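PDB 4HW6: hypothetical protein, IPT/TIG domain protein from Bacteroides ovatus, which is of unknown function but probably binds carbohydrate or another nutrient as an auxiliary protein, joining an IPT/TIG domain to a six-bladed beta-propeller. Local coordinates for residues 194-199 with 231-236; 222-227 with 240-245; 12-17 with 40-45; 20-25 with 82-87; 125-130 with 137-142. All coordinates share one frame; numbering follows the deposited sequence.

Contact 1 of 5, residues 194-199 with 231-236; sequences DMVVVD and KTCAVH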
# COMPACT_ATOMS: atom_id res chain seq x y z
N ASP A 194 -12.41 -16.01 -7.27
CA ASP A 194 -11.52 -17.16 -7.10
C ASP A 194 -10.06 -16.69 -7.18
O ASP A 194 -9.74 -15.70 -7.84
CB ASP A 194 -11.80 -18.24 -8.15
CG ASP A 194 -13.20 -18.83 -8.01
OD1 ASP A 194 -13.63 -19.16 -6.87
OD2 ASP A 194 -13.87 -18.97 -9.05
N MSE A 195 -9.17 -17.38 -6.47
CA MSE A 195 -7.76 -16.97 -6.42
C MSE A 195 -6.96 -17.64 -7.54
O MSE A 195 -6.99 -18.84 -7.65
CB MSE A 195 -7.17 -17.37 -5.08
CG MSE A 195 -5.76 -16.90 -4.84
SE MSE A 195 -5.04 -17.77 -3.22
CE MSE A 195 -6.04 -16.75 -1.92
N VAL A 196 -6.25 -16.85 -8.34
CA VAL A 196 -5.39 -17.35 -9.41
C VAL A 196 -3.95 -17.33 -8.92
O VAL A 196 -3.52 -16.36 -8.29
CB VAL A 196 -5.48 -16.42 -10.66
CG1 VAL A 196 -4.71 -16.99 -11.84
CG2 VAL A 196 -6.93 -16.18 -11.03
N VAL A 197 -3.22 -18.41 -9.16
CA VAL A 197 -1.80 -18.47 -8.82
C VAL A 197 -1.03 -19.04 -10.01
O VAL A 197 -1.39 -20.10 -10.56
CB VAL A 197 -1.54 -19.36 -7.59
CG1 VAL A 197 -0.04 -19.39 -7.27
CG2 VAL A 197 -2.33 -18.87 -6.37
N VAL A 198 0.03 -18.35 -10.39
CA VAL A 198 0.88 -18.78 -11.49
C VAL A 198 1.98 -19.66 -10.96
O VAL A 198 2.63 -19.31 -9.97
CB VAL A 198 1.47 -17.57 -12.25
CG1 VAL A 198 2.53 -18.03 -13.27
CG2 VAL A 198 0.34 -16.83 -12.94
N ASP A 199 2.22 -20.81 -11.59
CA ASP A 199 3.37 -21.67 -11.31
C ASP A 199 4.36 -21.49 -12.46
O ASP A 199 4.02 -21.80 -13.60
CB ASP A 199 2.94 -23.12 -11.25
CG ASP A 199 4.06 -24.09 -10.83
OD1 ASP A 199 5.15 -23.65 -10.35
OD2 ASP A 199 3.81 -25.33 -10.91
N LYS A 231 4.92 -16.06 -15.86
CA LYS A 231 5.46 -15.05 -14.94
C LYS A 231 4.46 -14.15 -14.21
O LYS A 231 4.80 -13.58 -13.17
CB LYS A 231 6.41 -14.13 -15.71
CG LYS A 231 7.60 -14.81 -16.35
CD LYS A 231 8.46 -15.53 -15.32
CE LYS A 231 9.78 -16.01 -15.90
NZ LYS A 231 10.67 -16.45 -14.79
N THR A 232 3.27 -14.00 -14.75
CA THR A 232 2.34 -12.97 -14.28
C THR A 232 0.92 -13.35 -14.66
O THR A 232 0.71 -14.15 -15.57
CB THR A 232 2.72 -11.55 -14.82
OG1 THR A 232 1.92 -10.53 -14.19
CG2 THR A 232 2.58 -11.45 -16.33
N CYS A 233 -0.05 -12.84 -13.90
CA CYS A 233 -1.49 -13.11 -14.15
C CYS A 233 -2.30 -11.84 -13.87
O CYS A 233 -2.62 -11.52 -12.72
CB CYS A 233 -2.03 -14.27 -13.31
SG CYS A 233 -1.73 -14.23 -11.52
N ALA A 234 -2.65 -11.12 -14.92
CA ALA A 234 -3.35 -9.86 -14.80
C ALA A 234 -4.79 -10.05 -15.27
O ALA A 234 -5.04 -10.31 -16.45
CB ALA A 234 -2.66 -8.79 -15.62
N VAL A 235 -5.72 -9.90 -14.35
CA VAL A 235 -7.13 -10.14 -14.62
C VAL A 235 -7.79 -8.85 -15.06
O VAL A 235 -7.86 -7.89 -14.30
CB VAL A 235 -7.88 -10.68 -13.39
CG1 VAL A 235 -9.36 -10.87 -13.70
CG2 VAL A 235 -7.27 -12.00 -12.94
N HIS A 236 -8.33 -8.84 -16.28
CA HIS A 236 -8.97 -7.63 -16.81
C HIS A 236 -10.27 -7.36 -16.06
O HIS A 236 -11.11 -8.26 -15.93
CB HIS A 236 -9.29 -7.76 -18.28
CG HIS A 236 -9.73 -6.46 -18.91
ND1 HIS A 236 -11.04 -6.04 -18.91
CD2 HIS A 236 -9.02 -5.50 -19.54
CE1 HIS A 236 -11.11 -4.88 -19.53
NE2 HIS A 236 -9.90 -4.51 -19.88
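C233 sends its CB and SG between V196 and V198, two valines on the same face of strand 195-199, and so joins neighbouring blades of the beta-propeller. Methyl CG2 of V198 presses closest, 3.5 Å from CB of C233, and it touches the sulfur of that cysteine almost as tightly. On the other flank CG1 of V196 stands 4.1 Å from SG of C233. With chi1 of 52°, SG of C233 lies between its own backbone N and carbonyl carbon, a setting that lifts the sulfur off its own backbone and into the groove between the two valines. V198 also reaches the residues before C233: its CG2 is 3.8 Å from O of T232, and its CG1 approaches the backbone N of K231. No hydrogen bond crosses between the segments, and N and O of T232 are buried here without a polar partner in the model. Behind this first shell, I242 of the adjacent strand packs on V196, C233 and V235. The cysteine backbone is positioned from the side of strand 184-189, where N188 ND2 binds O of C233 and the single oxygen OD2 of D186 accepts both from N of C233 and from OG1 of T232.

Contact 2 of 5, residues 222-227 with 240-245; sequences LSLCNA and GKIYYT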
# COMPACT_ATOMS: atom_id res chain seq x y z
N LEU A 222 -7.73 -26.07 -8.63
CA LEU A 222 -8.04 -26.52 -9.99
C LEU A 222 -6.89 -26.09 -10.91
O LEU A 222 -6.23 -25.09 -10.66
CB LEU A 222 -9.35 -25.91 -10.50
CG LEU A 222 -10.63 -26.11 -9.68
CD1 LEU A 222 -11.76 -25.25 -10.25
CD2 LEU A 222 -11.06 -27.57 -9.60
N SER A 223 -6.68 -26.84 -11.98
CA SER A 223 -5.70 -26.48 -13.01
C SER A 223 -6.44 -25.81 -14.17
O SER A 223 -7.37 -26.40 -14.73
CB SER A 223 -4.97 -27.73 -13.51
OG SER A 223 -4.29 -28.37 -12.44
N LEU A 224 -6.04 -24.60 -14.53
CA LEU A 224 -6.72 -23.87 -15.57
C LEU A 224 -6.11 -24.15 -16.92
O LEU A 224 -6.82 -24.52 -17.84
CB LEU A 224 -6.68 -22.37 -15.32
CG LEU A 224 -7.38 -21.89 -14.06
CD1 LEU A 224 -7.41 -20.37 -14.01
CD2 LEU A 224 -8.79 -22.48 -13.99
N CYS A 225 -4.81 -23.96 -17.06
CA CYS A 225 -4.17 -24.18 -18.34
C CYS A 225 -2.68 -24.43 -18.20
O CYS A 225 -2.04 -24.03 -17.23
CB CYS A 225 -4.42 -23.01 -19.31
SG CYS A 225 -3.69 -21.47 -18.76
N ASN A 226 -2.15 -25.13 -19.20
CA ASN A 226 -0.72 -25.37 -19.30
C ASN A 226 0.00 -24.13 -19.79
O ASN A 226 -0.49 -23.40 -20.66
CB ASN A 226 -0.42 -26.50 -20.29
CG ASN A 226 -1.00 -27.82 -19.86
OD1 ASN A 226 -1.28 -28.06 -18.68
ND2 ASN A 226 -1.17 -28.71 -20.84
N ALA A 227 1.18 -23.89 -19.23
CA ALA A 227 2.00 -22.77 -19.68
C ALA A 227 3.35 -22.99 -19.04
O ALA A 227 3.45 -23.17 -17.84
CB ALA A 227 1.42 -21.44 -19.23
N GLY A 240 -12.59 -10.06 -17.64
CA GLY A 240 -12.27 -11.15 -16.71
C GLY A 240 -11.18 -12.10 -17.16
O GLY A 240 -10.84 -13.04 -16.43
N LYS A 241 -10.60 -11.87 -18.33
CA LYS A 241 -9.57 -12.75 -18.83
C LYS A 241 -8.30 -12.60 -18.04
O LYS A 241 -8.00 -11.52 -17.52
CB LYS A 241 -9.30 -12.49 -20.33
CG LYS A 241 -10.47 -12.93 -21.20
CD LYS A 241 -10.51 -12.31 -22.60
CE LYS A 241 -9.19 -12.32 -23.32
NZ LYS A 241 -9.38 -12.03 -24.79
N ILE A 242 -7.56 -13.70 -17.96
CA ILE A 242 -6.26 -13.72 -17.31
C ILE A 242 -5.17 -13.55 -18.34
O ILE A 242 -4.97 -14.39 -19.21
CB ILE A 242 -6.02 -15.03 -16.51
CG1 ILE A 242 -7.11 -15.22 -15.46
CG2 ILE A 242 -4.65 -15.01 -15.85
CD1 ILE A 242 -7.16 -16.65 -14.92
N TYR A 243 -4.49 -12.41 -18.28
CA TYR A 243 -3.41 -12.10 -19.21
C TYR A 243 -2.08 -12.48 -18.61
O TYR A 243 -1.80 -12.18 -17.45
CB TYR A 243 -3.44 -10.61 -19.61
CG TYR A 243 -4.66 -10.21 -20.44
CD1 TYR A 243 -5.93 -10.04 -19.84
CD2 TYR A 243 -4.56 -9.97 -21.81
CE1 TYR A 243 -7.04 -9.67 -20.59
CE2 TYR A 243 -5.68 -9.60 -22.58
CZ TYR A 243 -6.91 -9.44 -21.95
OH TYR A 243 -8.02 -9.09 -22.69
N TYR A 244 -1.25 -13.16 -19.41
CA TYR A 244 0.03 -13.65 -18.91
C TYR A 244 1.13 -13.63 -19.95
O TYR A 244 0.88 -13.42 -21.14
CB TYR A 244 -0.12 -15.05 -18.32
CG TYR A 244 -0.52 -16.17 -19.28
CD1 TYR A 244 -1.85 -16.36 -19.67
CD2 TYR A 244 0.43 -17.05 -19.78
CE1 TYR A 244 -2.20 -17.40 -20.51
CE2 TYR A 244 0.08 -18.08 -20.64
CZ TYR A 244 -1.24 -18.28 -20.98
OH TYR A 244 -1.59 -19.30 -21.85
N THR A 245 2.37 -13.81 -19.47
CA THR A 245 3.52 -14.01 -20.32
C THR A 245 4.20 -15.34 -19.97
O THR A 245 4.03 -15.86 -18.86
CB THR A 245 4.58 -12.88 -20.21
OG1 THR A 245 5.19 -12.90 -18.92
CG2 THR A 245 3.97 -11.50 -20.46
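A chi1 of 65° swings the ring of Y244 off its strand toward A227 and C225, while L224, with CG anti to its carbonyl carbon (chi1 -63°) and its chain then extended, puts CD1 against I242. These two meetings make up most of the contact. CD1 of L224 and CD1 of I242 touch end to end at 3.8 Å, and the two aliphatic chains lie about perpendicular to each other. At the ring, CE2 of Y244 is 3.9 Å from CB of A227, which approaches obliquely. SG of C225 forms a sulfur-aromatic contact with Y244, 5.3 Å from the ring centroid and well off the normal. The same sulfur is 4.3 Å from OH of Y244.

Strand 221-226 is the outermost strand of one propeller blade, and strand 242-244 belongs to the next. The axes of 222-226 and 242-244 come no nearer than 11.2 Å and are inclined at 49°, and the blades meet here through side chains alone, the longer ones of L224, I242 and Y244 spanning most of the gap. A classic beta bulge helps: L224 and C225 both face I209 on the adjacent strand, and both direct CB toward the neighbouring blade. I209 also packs on the Y244 ring, as does L262, which in turn touches C225. Within its own segment, the carbonyl O of I242 lies in the plane of the Y244 ring at its edge, and Y255 covers L224 from strand 251-255.

Contact 3 of 5, residues 12-17 with 40-45; sequences TPFNPK and GRNFGN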
# COMPACT_ATOMS: atom_id res chain seq x y z
N THR A 12 -10.90 32.76 36.15
CA THR A 12 -12.33 32.77 36.52
C THR A 12 -12.89 31.35 36.75
O THR A 12 -12.63 30.45 35.95
CB THR A 12 -13.19 33.42 35.42
OG1 THR A 12 -12.45 34.47 34.78
CG2 THR A 12 -14.49 33.98 36.00
N PRO A 13 -13.66 31.15 37.85
CA PRO A 13 -14.34 29.86 38.07
C PRO A 13 -15.40 29.58 36.99
O PRO A 13 -16.02 30.51 36.47
CB PRO A 13 -15.00 30.03 39.45
CG PRO A 13 -14.30 31.17 40.10
CD PRO A 13 -13.84 32.07 38.99
N PHE A 14 -15.59 28.30 36.67
CA PHE A 14 -16.59 27.89 35.68
C PHE A 14 -18.00 28.35 36.10
O PHE A 14 -18.38 28.21 37.25
CB PHE A 14 -16.56 26.37 35.52
CG PHE A 14 -17.63 25.84 34.61
CD1 PHE A 14 -17.56 26.04 33.25
CD2 PHE A 14 -18.71 25.14 35.13
CE1 PHE A 14 -18.55 25.56 32.41
CE2 PHE A 14 -19.70 24.65 34.30
CZ PHE A 14 -19.62 24.87 32.94
N ASN A 15 -18.74 28.93 35.16
CA ASN A 15 -20.11 29.37 35.40
C ASN A 15 -21.06 28.44 34.65
O ASN A 15 -21.10 28.46 33.41
CB ASN A 15 -20.31 30.81 34.92
CG ASN A 15 -21.69 31.37 35.28
OD1 ASN A 15 -22.64 30.61 35.53
ND2 ASN A 15 -21.80 32.69 35.30
N PRO A 16 -21.83 27.61 35.39
CA PRO A 16 -22.69 26.63 34.72
C PRO A 16 -23.88 27.23 33.95
O PRO A 16 -24.52 26.54 33.16
CB PRO A 16 -23.17 25.73 35.87
CG PRO A 16 -23.01 26.54 37.11
CD PRO A 16 -21.90 27.52 36.86
N LYS A 17 -24.17 28.51 34.18
CA LYS A 17 -25.21 29.19 33.43
C LYS A 17 -24.80 29.54 32.02
O LYS A 17 -25.66 29.71 31.16
CB LYS A 17 -25.62 30.49 34.13
CG LYS A 17 -26.18 30.29 35.52
CD LYS A 17 -26.43 31.63 36.19
CE LYS A 17 -27.28 32.55 35.34
NZ LYS A 17 -27.86 33.70 36.11
N GLY A 40 -10.96 31.52 24.67
CA GLY A 40 -12.41 31.62 24.62
C GLY A 40 -13.01 32.05 25.94
O GLY A 40 -12.43 32.89 26.63
N ARG A 41 -14.16 31.49 26.28
CA ARG A 41 -14.83 31.84 27.54
C ARG A 41 -15.29 30.62 28.31
O ARG A 41 -15.76 29.65 27.73
CB ARG A 41 -16.07 32.73 27.30
CG ARG A 41 -15.90 33.90 26.34
CD ARG A 41 -16.35 35.21 26.97
NE ARG A 41 -15.30 35.74 27.85
CZ ARG A 41 -15.45 36.77 28.69
NH1 ARG A 41 -14.41 37.15 29.44
NH2 ARG A 41 -16.62 37.40 28.80
N ASN A 42 -15.19 30.71 29.64
CA ASN A 42 -15.85 29.79 30.57
C ASN A 42 -15.21 28.40 30.60
O ASN A 42 -15.91 27.38 30.69
CB ASN A 42 -17.37 29.71 30.29
CG ASN A 42 -18.17 29.21 31.49
OD1 ASN A 42 -17.78 29.39 32.64
ND2 ASN A 42 -19.31 28.59 31.21
N PHE A 43 -13.88 28.37 30.55
CA PHE A 43 -13.11 27.12 30.64
C PHE A 43 -12.90 26.69 32.09
O PHE A 43 -12.47 25.56 32.36
CB PHE A 43 -11.73 27.28 29.99
CG PHE A 43 -11.74 27.57 28.50
CD1 PHE A 43 -12.88 27.47 27.73
CD2 PHE A 43 -10.56 27.95 27.87
CE1 PHE A 43 -12.86 27.74 26.37
CE2 PHE A 43 -10.52 28.22 26.51
CZ PHE A 43 -11.68 28.13 25.76
N GLY A 44 -13.17 27.60 33.02
CA GLY A 44 -12.98 27.34 34.45
C GLY A 44 -11.52 27.47 34.82
O GLY A 44 -10.70 27.88 33.99
N ASN A 45 -11.19 27.14 36.06
CA ASN A 45 -9.82 27.26 36.57
C ASN A 45 -9.30 25.97 37.20
O ASN A 45 -8.40 26.01 38.04
CB ASN A 45 -9.73 28.42 37.57
CG ASN A 45 -10.58 28.20 38.81
OD1 ASN A 45 -10.94 27.08 39.14
ND2 ASN A 45 -10.90 29.29 39.51
O HOH W 1 -13.90 30.40 33.54
O HOH W 2 -16.68 31.71 33.77
O HOH W 3 -13.76 26.40 37.43
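OD1 of N42 is gripped twice: it accepts a nearly straight 2.7 Å hydrogen bond from N of N15, in the carbonyl plane and on a lone pair, and takes a second from water 2, which also donates to O of P13. The other end of the same amide closes the pairing, ND2 of N42 donating to O of N15 at 2.8 Å, so one side chain reads both backbone groups of one residue. Replacing N42 by alanine removes the amide, and N and O of N15 would probably lose both mates, letting the N-terminal segment drift from segment 40-45. F14, its CG anti to the backbone N (chi1 175°), crosses the amide obliquely, with ring and amide planes 4° apart and CE1 of F14 3.3 Å from ND2 of N42. The carbonyl O of N42, buried with no polar partner, meets the F14 ring at its edge, 3.3 Å from CD1 of F14. Water 1 bridges O of T12 to N of G44, and water 3 joins N of F14 to N of N45. Beyond, F14 packs on L94 and K95 of strand 93-98 and V86 of strand 82-87, so the segment covers one end of the IPT/TIG beta-sandwich.

Contact 4 of 5, residues 20-25 with 82-87; sequences IVVEKF and VKVSVV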
# COMPACT_ATOMS: atom_id res chain seq x y z
N ILE A 20 -19.75 27.38 26.96
CA ILE A 20 -18.32 27.43 26.68
C ILE A 20 -18.15 27.91 25.24
O ILE A 20 -18.73 27.36 24.31
CB ILE A 20 -17.66 26.06 26.90
CG1 ILE A 20 -17.66 25.72 28.39
CG2 ILE A 20 -16.24 26.05 26.34
CD1 ILE A 20 -17.21 24.30 28.69
N VAL A 21 -17.36 28.97 25.07
CA VAL A 21 -17.08 29.53 23.76
C VAL A 21 -15.62 29.27 23.44
O VAL A 21 -14.75 29.53 24.27
CB VAL A 21 -17.35 31.04 23.71
CG1 VAL A 21 -17.18 31.56 22.29
CG2 VAL A 21 -18.76 31.35 24.23
N VAL A 22 -15.36 28.69 22.28
CA VAL A 22 -13.99 28.50 21.84
C VAL A 22 -13.81 29.48 20.69
O VAL A 22 -14.38 29.30 19.60
CB VAL A 22 -13.73 27.03 21.43
CG1 VAL A 22 -12.24 26.81 21.17
CG2 VAL A 22 -14.24 26.07 22.50
N GLU A 23 -13.06 30.56 20.95
CA GLU A 23 -12.92 31.66 19.99
C GLU A 23 -11.84 31.36 18.97
O GLU A 23 -12.06 31.52 17.77
CB GLU A 23 -12.58 32.96 20.72
N LYS A 24 -10.68 30.94 19.44
CA LYS A 24 -9.53 30.73 18.55
C LYS A 24 -8.45 29.95 19.26
O LYS A 24 -8.57 29.67 20.44
CB LYS A 24 -8.96 32.08 18.08
CG LYS A 24 -8.24 32.87 19.16
CD LYS A 24 -7.46 34.05 18.58
CE LYS A 24 -6.90 34.92 19.71
NZ LYS A 24 -5.99 36.00 19.22
N PHE A 25 -7.40 29.62 18.52
CA PHE A 25 -6.27 28.86 19.07
C PHE A 25 -4.98 29.30 18.37
O PHE A 25 -5.01 29.73 17.21
CB PHE A 25 -6.50 27.36 18.90
CG PHE A 25 -7.08 26.98 17.56
CD1 PHE A 25 -6.25 26.76 16.46
CD2 PHE A 25 -8.45 26.84 17.40
CE1 PHE A 25 -6.80 26.44 15.22
CE2 PHE A 25 -8.99 26.51 16.17
CZ PHE A 25 -8.17 26.31 15.08
N VAL A 82 -11.70 21.57 17.30
CA VAL A 82 -11.18 21.85 18.62
C VAL A 82 -12.38 22.00 19.54
O VAL A 82 -13.18 22.93 19.38
CB VAL A 82 -10.31 23.12 18.60
CG1 VAL A 82 -9.89 23.53 20.01
CG2 VAL A 82 -9.10 22.91 17.70
N LYS A 83 -12.53 21.06 20.48
CA LYS A 83 -13.67 20.98 21.39
C LYS A 83 -13.16 21.04 22.82
O LYS A 83 -12.24 20.31 23.20
CB LYS A 83 -14.44 19.67 21.17
CG LYS A 83 -15.68 19.48 22.03
CD LYS A 83 -16.44 18.23 21.61
CE LYS A 83 -17.62 17.94 22.53
NZ LYS A 83 -18.42 16.75 22.10
N VAL A 84 -13.78 21.91 23.62
CA VAL A 84 -13.45 22.06 25.03
C VAL A 84 -14.70 21.75 25.84
O VAL A 84 -15.77 22.31 25.57
CB VAL A 84 -12.98 23.50 25.34
CG1 VAL A 84 -12.73 23.68 26.83
CG2 VAL A 84 -11.73 23.83 24.52
N SER A 85 -14.54 20.88 26.83
CA SER A 85 -15.62 20.47 27.71
C SER A 85 -15.22 20.67 29.16
O SER A 85 -14.04 20.51 29.52
CB SER A 85 -15.92 18.99 27.49
OG SER A 85 -16.37 18.74 26.16
N VAL A 86 -16.20 20.98 30.00
CA VAL A 86 -15.99 21.03 31.45
C VAL A 86 -16.91 20.01 32.10
O VAL A 86 -18.09 19.94 31.76
CB VAL A 86 -16.23 22.45 32.01
CG1 VAL A 86 -16.35 22.42 33.53
CG2 VAL A 86 -15.09 23.38 31.58
N VAL A 87 -16.36 19.20 33.00
CA VAL A 87 -17.13 18.16 33.70
C VAL A 87 -17.38 18.57 35.15
O VAL A 87 -16.64 19.39 35.70
CB VAL A 87 -16.41 16.78 33.68
CG1 VAL A 87 -16.11 16.34 32.26
CG2 VAL A 87 -15.13 16.82 34.50
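The ring of F25 carries CG2 of V82 over one face, a CH-pi contact with the methyl 4.2 Å from the ring centroid and 25° off the normal. CE2 of F25 is the nearest ring atom, 3.9 Å from CG2 of V82. This is core packing in the immunoglobulin-like beta-sandwich expected of an IPT/TIG domain: strand segments 21-25 and 82-87 share no hydrogen bond but face each other through their side chains, their axes approaching to 7.8 Å and running roughly antiparallel at 145°.

V22 stands at the middle and uses each methyl for a different partner. Its CG1 lies 4.2 Å from CG1 of V82, the two side chains meeting about perpendicularly, and its CG2 rests 3.9 Å from CG2 of V84. V22 and F25 both turn inward although two residues separate them, because E23 and K24 form a classic beta bulge opposite Y39, with which K24 also makes a cation-pi contact. V36 and C99 pack on F25, and V38 reaches both V22 and V84, closing the core around the valines.

I20 finishes the row at the far end. Its CG2 approaches O of V84 at 3.8 Å; with CG1 anti to the carbonyl carbon (chi1 -69°) and the chain extended beyond it, CD1 of I20 reaches to 3.7 Å from CG2 of V86.

Contact 5 of 5, residues 125-130 with 137-142; sequences WDVLAG and AFDNIW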
# COMPACT_ATOMS: atom_id res chain seq x y z
N TRP A 125 16.23 -15.82 11.34
CA TRP A 125 14.79 -15.79 11.62
C TRP A 125 14.22 -17.19 11.51
O TRP A 125 14.84 -18.09 10.91
CB TRP A 125 14.04 -14.87 10.66
CG TRP A 125 14.15 -15.27 9.19
CD1 TRP A 125 13.25 -15.98 8.46
CD2 TRP A 125 15.23 -14.95 8.31
NE1 TRP A 125 13.70 -16.13 7.17
CE2 TRP A 125 14.92 -15.52 7.06
CE3 TRP A 125 16.43 -14.26 8.46
CZ2 TRP A 125 15.77 -15.40 5.95
CZ3 TRP A 125 17.27 -14.14 7.37
CH2 TRP A 125 16.93 -14.70 6.13
N ASP A 126 13.05 -17.38 12.10
CA ASP A 126 12.32 -18.63 11.99
C ASP A 126 11.21 -18.41 10.96
O ASP A 126 10.71 -17.30 10.83
CB ASP A 126 11.71 -18.99 13.33
CG ASP A 126 12.75 -19.20 14.41
OD1 ASP A 126 13.82 -19.79 14.12
OD2 ASP A 126 12.51 -18.75 15.55
N VAL A 127 10.81 -19.48 10.28
CA VAL A 127 9.67 -19.44 9.39
C VAL A 127 8.53 -20.28 10.00
O VAL A 127 8.65 -21.48 10.19
CB VAL A 127 10.03 -19.92 7.98
CG1 VAL A 127 8.79 -20.07 7.12
CG2 VAL A 127 11.05 -18.98 7.33
N LEU A 128 7.43 -19.61 10.34
CA LEU A 128 6.27 -20.26 10.94
C LEU A 128 5.01 -19.43 10.81
O LEU A 128 5.07 -18.20 10.70
CB LEU A 128 6.47 -20.54 12.42
CG LEU A 128 6.58 -19.36 13.39
CD1 LEU A 128 6.18 -19.77 14.80
CD2 LEU A 128 7.99 -18.83 13.41
N ALA A 129 3.88 -20.13 10.83
CA ALA A 129 2.58 -19.51 10.98
C ALA A 129 2.44 -19.08 12.44
O ALA A 129 2.81 -19.82 13.36
CB ALA A 129 1.47 -20.50 10.63
N GLY A 130 1.91 -17.89 12.65
CA GLY A 130 1.64 -17.42 13.98
C GLY A 130 0.93 -16.07 14.02
O GLY A 130 0.68 -15.46 12.98
N ALA A 137 9.86 -14.44 10.64
CA ALA A 137 10.02 -13.51 9.54
C ALA A 137 9.86 -14.26 8.21
O ALA A 137 9.61 -15.48 8.17
CB ALA A 137 11.37 -12.76 9.63
N PHE A 138 9.99 -13.52 7.12
CA PHE A 138 9.51 -13.98 5.81
C PHE A 138 10.63 -14.18 4.79
O PHE A 138 11.42 -13.27 4.54
CB PHE A 138 8.47 -12.98 5.31
CG PHE A 138 7.42 -12.70 6.34
CD1 PHE A 138 6.67 -13.74 6.86
CD2 PHE A 138 7.23 -11.43 6.84
CE1 PHE A 138 5.72 -13.51 7.84
CE2 PHE A 138 6.28 -11.19 7.81
CZ PHE A 138 5.54 -12.24 8.33
N ASP A 139 10.65 -15.36 4.18
CA ASP A 139 11.70 -15.71 3.20
C ASP A 139 11.63 -14.90 1.92
O ASP A 139 12.66 -14.51 1.39
CB ASP A 139 11.68 -17.20 2.85
CG ASP A 139 12.27 -18.07 3.94
OD1 ASP A 139 13.12 -17.61 4.75
OD2 ASP A 139 11.89 -19.26 3.95
N ASN A 140 10.43 -14.66 1.39
CA ASN A 140 10.30 -14.04 0.08
C ASN A 140 8.93 -13.44 -0.12
O ASN A 140 7.96 -14.17 -0.39
CB ASN A 140 10.59 -15.08 -1.01
CG ASN A 140 10.72 -14.49 -2.40
OD1 ASN A 140 10.60 -13.28 -2.58
ND2 ASN A 140 10.99 -15.34 -3.38
N ILE A 141 8.85 -12.13 -0.02
CA ILE A 141 7.57 -11.44 -0.16
C ILE A 141 7.47 -10.92 -1.61
O ILE A 141 7.75 -9.77 -1.91
CB ILE A 141 7.43 -10.30 0.88
CG1 ILE A 141 7.83 -10.75 2.29
CG2 ILE A 141 5.98 -9.82 0.91
CD1 ILE A 141 8.12 -9.58 3.23
N TRP A 142 7.06 -11.80 -2.52
CA TRP A 142 7.34 -11.61 -3.93
C TRP A 142 6.27 -10.77 -4.64
O TRP A 142 6.59 -9.82 -5.34
CB TRP A 142 7.53 -12.99 -4.60
CG TRP A 142 7.76 -12.91 -6.08
CD1 TRP A 142 6.92 -13.37 -7.04
CD2 TRP A 142 8.88 -12.34 -6.74
NE1 TRP A 142 7.44 -13.10 -8.28
CE2 TRP A 142 8.65 -12.47 -8.13
CE3 TRP A 142 10.06 -11.75 -6.31
CZ2 TRP A 142 9.56 -12.02 -9.08
CZ3 TRP A 142 10.97 -11.30 -7.26
CH2 TRP A 142 10.70 -11.42 -8.63
O HOH W 4 7.49 -16.74 9.35
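From CB outward, W125 runs along A137 and then past D139. CB of W125 sits 3.6 Å from CB of A137, and CG stays against the same methyl. CD1 of the indole then passes A137 obliquely, 3.7 Å from O of that residue. On the five-membered ring NE1 of W125 donates a 2.9 Å hydrogen bond to OD1 of D139, and CE2 and CZ2 beyond it still pass the same OD1 of D139 at 3.6 and 3.7 Å. The bond is somewhat bent (153°) and reaches OD1 on the anti side, tilted from the carboxylate plane; ring and carboxylate are turned 67° against each other. A chi1 of 61°, with CG between backbone N and carbonyl carbon, turns the indole toward A137 and D139. A phenylalanine in its place would lack the N-H and would probably leave the carboxylate of D139 without this donor and freer to turn.

The backbones meet beside the indole, where N of A137 donates to O of D126 at 3.0 Å. Both segments are loops flanking strand 130-131 of a propeller blade, and H424 stacks on the W125 ring. CG2 of V127 packs on the carboxylate, 3.5 Å from OD2 of D139, and offers it no polar partner; the neutral N-H...O bond, its acceptor close to the ring plane, is what helps fix the indole's rotation.

How the contacts relate
The five contacts fall into two groups. Contacts 3 and 4 belong to the IPT/TIG domain, with centres about 10 Å apart, and they touch: N of R41 probably bonds O of V21 across neighbouring strands, and O of F43 packs on CG2 of V86. Contacts 1 and 2 lie in the propeller, their centres about 7 Å apart; their second segments are adjacent strands of one blade, both facing the preceding blade. Contact 5 belongs to another blade, its centre about 22 Å from that of contact 1, without touching it. The two domains are well separated: the centres of contacts 1 and 4 are about 55 Å apart, on opposite sides of the chain's centre.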